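Local coordinates for protein putative isochorismatase (Bordetella bronchiseptica, PDB 3UAO) that hydrolyses the amide of maleamate to maleate and ammonia, a step in the bacterial degradation of nicotinate (vitamin B3), at residues 28-32 with 33-37; 101-104 with 105-108. All coordinates share one frame; numbering follows the deposited sequence.

Interaction 1: 28-32 with 33-37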
loop_
_atom_site.group_PDB
_atom_site.type_symbol
_atom_site.label_atom_id
_atom_site.label_comp_id
_atom_site.label_asym_id
_atom_site.label_seq_id
_atom_site.Cartn_x
_atom_site.Cartn_y
_atom_site.Cartn_z
ATOM N N GLY A 28 17.509 -15.852 25.951
ATOM C CA GLY A 28 18.034 -14.764 26.778
ATOM C C GLY A 28 18.414 -13.536 25.953
ATOM O O GLY A 28 18.353 -12.394 26.449
ATOM N N SER A 29 18.819 -13.783 24.706
ATOM C CA SER A 29 19.067 -12.744 23.699
ATOM C C SER A 29 17.984 -11.649 23.587
ATOM O O SER A 29 18.287 -10.480 23.335
ATOM C CB SER A 29 19.208 -13.393 22.323
ATOM O OG SER A 29 17.957 -13.848 21.840
ATOM N N TYR A 30 16.729 -12.031 23.751
ATOM C CA TYR A 30 15.646 -11.050 23.711
ATOM C C TYR A 30 15.773 -9.945 24.755
ATOM O O TYR A 30 15.681 -8.777 24.419
ATOM C CB TYR A 30 14.274 -11.726 23.826
ATOM C CG TYR A 30 13.875 -12.507 22.608
ATOM C CD1 TYR A 30 13.169 -11.894 21.576
ATOM C CD2 TYR A 30 14.209 -13.850 22.468
ATOM C CE1 TYR A 30 12.741 -12.603 20.441
ATOM C CE2 TYR A 30 13.821 -14.568 21.318
ATOM C CZ TYR A 30 13.077 -13.935 20.313
ATOM O OH TYR A 30 12.728 -14.638 19.200
ATOM N N GLU A 31 15.970 -10.291 26.014
ATOM C CA GLU A 31 16.100 -9.251 27.040
ATOM C C GLU A 31 17.425 -8.488 26.858
ATOM O O GLU A 31 17.443 -7.269 27.000
ATOM C CB GLU A 31 15.898 -9.835 28.461
ATOM C CG GLU A 31 15.561 -8.838 29.678
ATOM C CD GLU A 31 14.287 -7.885 29.524
ATOM O OE1 GLU A 31 13.302 -8.192 28.770
ATOM O OE2 GLU A 31 14.282 -6.803 30.199
ATOM N N ARG A 32 18.508 -9.183 26.519
ATOM C CA ARG A 32 19.794 -8.533 26.257
ATOM C C ARG A 32 19.747 -7.470 25.171
ATOM O O ARG A 32 20.330 -6.406 25.296
ATOM C CB ARG A 32 20.857 -9.546 25.830
ATOM C CG ARG A 32 21.713 -10.081 26.953
ATOM C CD ARG A 32 22.956 -10.826 26.430
ATOM N NE ARG A 32 22.668 -12.196 25.970
ATOM C CZ ARG A 32 22.550 -12.577 24.695
ATOM N NH1 ARG A 32 22.664 -11.707 23.672
ATOM N NH2 ARG A 32 22.304 -13.857 24.436
ATOM N N GLN A 33 19.071 -7.780 24.079
ATOM C CA GLN A 33 19.072 -6.901 22.920
ATOM C C GLN A 33 17.938 -5.914 22.973
ATOM O O GLN A 33 17.763 -5.136 22.060
ATOM C CB GLN A 33 18.993 -7.718 21.650
ATOM C CG GLN A 33 20.178 -8.589 21.446
ATOM C CD GLN A 33 19.972 -9.475 20.283
ATOM O OE1 GLN A 33 18.892 -9.477 19.684
ATOM N NE2 GLN A 33 20.982 -10.256 19.955
ATOM N N GLY A 34 17.160 -5.980 24.047
ATOM C CA GLY A 34 16.204 -4.964 24.389
ATOM C C GLY A 34 14.868 -5.140 23.718
ATOM O O GLY A 34 14.174 -4.166 23.493
ATOM N N PHE A 35 14.502 -6.391 23.439
ATOM C CA PHE A 35 13.165 -6.752 22.982
ATOM C C PHE A 35 12.118 -6.688 24.097
ATOM O O PHE A 35 12.441 -6.627 25.287
ATOM C CB PHE A 35 13.174 -8.147 22.327
ATOM C CG PHE A 35 13.766 -8.151 20.943
ATOM C CD1 PHE A 35 12.967 -7.937 19.837
ATOM C CD2 PHE A 35 15.122 -8.292 20.762
ATOM C CE1 PHE A 35 13.508 -7.872 18.592
ATOM C CE2 PHE A 35 15.652 -8.271 19.508
ATOM C CZ PHE A 35 14.846 -8.056 18.430
ATOM N N GLY A 36 10.862 -6.667 23.681
ATOM C CA GLY A 36 9.748 -6.747 24.580
ATOM C C GLY A 36 9.531 -5.549 25.468
ATOM O O GLY A 36 8.955 -5.717 26.553
ATOM N N ALA A 37 9.961 -4.349 25.049
ATOM C CA ALA A 37 9.693 -3.144 25.843
ATOM C C ALA A 37 8.187 -2.882 25.833
ATOM O O ALA A 37 7.471 -3.334 24.922
ATOM C CB ALA A 37 10.445 -1.921 25.308
#
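Y30 and F35 sit where the short helix 28-32 ends in a Schellman motif, a compact illustration of how a helix can be terminated and its chain redirected at once. The outer bond of the motif runs from F35 N to Y30 O (2.8 Å), the inner one from G34 N to E31 O (3.2 Å), and G34 provides the positive phi that lets the backbone reverse. Just before it, Q33 N closes a helical turn on S29 O at 2.9 Å.

The tight side is aromatic. Y30 turns the edge of its ring toward the face of F35, with centroids 5.5 Å apart and planes at 71°; CD1 of Y30 approaches CB and CG of F35. With CG anti to the carbonyl carbon in both (chi1 -71° and -76°), and the chain turned back at G34, the rings come to the same side of the turn. F207 adds a second edge-to-face partner for Y30, and the side chains of Q211 and K212 of helix 199-212 touch both Y30 and F35. Q33 is buried too: its CG lies 3.3 Å from S29 O, and the extended chain carries NE2 to the carbonyl of G63 in the second subunit.

The other side is loose and exposed to solvent. The chain of E31 is bent at chi2, and its OE1 stays 3.9 Å from F35 O, an oxygen beside an oxygen. The guanidinium of R32 turns one face toward S29 of its own helix, whose CA lies 3.4 Å above the plane near the rim.

Interaction 2: 101-104 with 105-108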
loop_
_atom_site.group_PDB
_atom_site.type_symbol
_atom_site.label_atom_id
_atom_site.label_comp_id
_atom_site.label_asym_id
_atom_site.label_seq_id
_atom_site.Cartn_x
_atom_site.Cartn_y
_atom_site.Cartn_z
ATOM N N ASP A 101 -10.453 -13.797 -8.200
ATOM C CA ASP A 101 -9.354 -13.301 -7.391
ATOM C C ASP A 101 -8.604 -14.396 -6.625
ATOM O O ASP A 101 -7.991 -14.098 -5.625
ATOM C CB ASP A 101 -9.876 -12.235 -6.419
ATOM C CG ASP A 101 -11.012 -12.717 -5.567
ATOM O OD1 ASP A 101 -11.545 -13.825 -5.785
ATOM O OD2 ASP A 101 -11.411 -11.945 -4.696
ATOM N N GLY A 102 -8.684 -15.648 -7.099
ATOM C CA GLY A 102 -7.936 -16.793 -6.542
ATOM C C GLY A 102 -6.449 -16.434 -6.584
ATOM O O GLY A 102 -5.980 -15.885 -7.583
ATOM N N ASN A 103 -5.709 -16.692 -5.506
ATOM C CA ASN A 103 -4.393 -16.069 -5.360
ATOM C C ASN A 103 -3.338 -17.036 -4.820
ATOM O O ASN A 103 -3.494 -18.238 -4.969
ATOM C CB ASN A 103 -4.519 -14.747 -4.582
ATOM C CG ASN A 103 -4.955 -14.946 -3.156
ATOM O OD1 ASN A 103 -5.067 -16.095 -2.683
ATOM N ND2 ASN A 103 -5.214 -13.826 -2.447
ATOM N N ILE A 104 -2.237 -16.531 -4.259
ATOM C CA ILE A 104 -1.173 -17.408 -3.783
ATOM C C ILE A 104 -1.630 -18.036 -2.467
ATOM O O ILE A 104 -1.594 -19.255 -2.308
ATOM C CB ILE A 104 0.129 -16.642 -3.649
ATOM C CG1 ILE A 104 0.428 -15.910 -4.951
ATOM C CG2 ILE A 104 1.302 -17.559 -3.332
ATOM C CD1 ILE A 104 0.411 -16.832 -6.164
ATOM N N PHE A 105 -2.129 -17.220 -1.543
ATOM C CA PHE A 105 -2.709 -17.712 -0.294
ATOM C C PHE A 105 -3.657 -18.895 -0.474
ATOM O O PHE A 105 -3.626 -19.845 0.349
ATOM C CB PHE A 105 -3.496 -16.573 0.339
ATOM C CG PHE A 105 -3.968 -16.827 1.749
ATOM C CD1 PHE A 105 -3.241 -17.604 2.641
ATOM C CD2 PHE A 105 -5.112 -16.214 2.196
ATOM C CE1 PHE A 105 -3.677 -17.791 3.965
ATOM C CE2 PHE A 105 -5.563 -16.415 3.506
ATOM C CZ PHE A 105 -4.846 -17.211 4.385
ATOM N N SER A 106 -4.550 -18.818 -1.476
ATOM C CA SER A 106 -5.546 -19.888 -1.705
ATOM C C SER A 106 -5.013 -21.101 -2.507
ATOM O O SER A 106 -5.749 -22.038 -2.749
ATOM C CB SER A 106 -6.826 -19.357 -2.375
ATOM O OG SER A 106 -6.632 -18.927 -3.707
ATOM N N ILE A 107 -3.738 -21.071 -2.911
ATOM C CA ILE A 107 -3.027 -22.251 -3.384
ATOM C C ILE A 107 -2.470 -22.975 -2.177
ATOM O O ILE A 107 -2.645 -24.198 -2.033
ATOM C CB ILE A 107 -1.871 -21.896 -4.352
ATOM C CG1 ILE A 107 -2.414 -21.381 -5.695
ATOM C CG2 ILE A 107 -0.986 -23.110 -4.575
ATOM C CD1 ILE A 107 -1.413 -20.671 -6.559
ATOM N N LYS A 108 -1.795 -22.234 -1.304
ATOM C CA LYS A 108 -1.263 -22.807 -0.053
ATOM C C LYS A 108 -2.354 -23.390 0.820
ATOM O O LYS A 108 -2.185 -24.463 1.372
ATOM C CB LYS A 108 -0.534 -21.756 0.789
ATOM C CG LYS A 108 0.908 -21.493 0.452
ATOM C CD LYS A 108 1.772 -22.748 0.391
ATOM C CE LYS A 108 2.001 -23.391 1.763
ATOM N NZ LYS A 108 3.030 -24.476 1.629
#
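The backbone passes from an extended N103 into helical angles at I104 and F105, bringing the CA of N103 to 5.4 Å from that of S106, while I104 O accepts two amides, a 2.9 Å bond from I107 N and a straighter one from K108 N.

N103 and S106 complete the turn by exchanging bonds. S106 N donates to N103 OD1 (3.0 Å), and N103 N donates to S106 OG at the same separation, with an angle of 165° at the hydrogen. This reciprocal pair is a capping box, with N103 as N-cap of helix 105-108. In both residues chi1 is near +65°, so each polar group stands between its own backbone N and carbonyl carbon, facing the other's amide. The Y95 hydroxyl also bonds N103 OD1, and N103 ND2 donates to S140 O, so the buried amide is held at both ends and its rotation is fixed.

F105 lies alongside N103, its CB 3.4 Å from OD1, with ring and amide planes 53° apart. I107 rests CG1 3.4 Å from N103 O and meets I104 more loosely, CD1 to CD1 at 4.3 Å. The bent chain of K108 leads away, and its NZ bonds the carbonyl oxygens of R210, A214 and A37 of the second subunit.

Overall arrangement
Interaction 1 closes before interaction 2 opens, and the two are separate: their centres lie 36 Å apart and their nearest atoms about 22 Å. Strands 45-50 and 87-93, neighbours in the six-stranded parallel sheet of this Rossmann-like fold, come between them in sequence, and both contacts belong to peripheral helix ends, one terminating helix 28-32, the other starting helix 105-108. The assembly relates them again. A37 of 33-37 accepts a bond from K108 of the second subunit, and K108 of 105-108 reaches A37 of that subunit, so regions distant within one chain meet between chains, and both helix ends lie at a subunit interface.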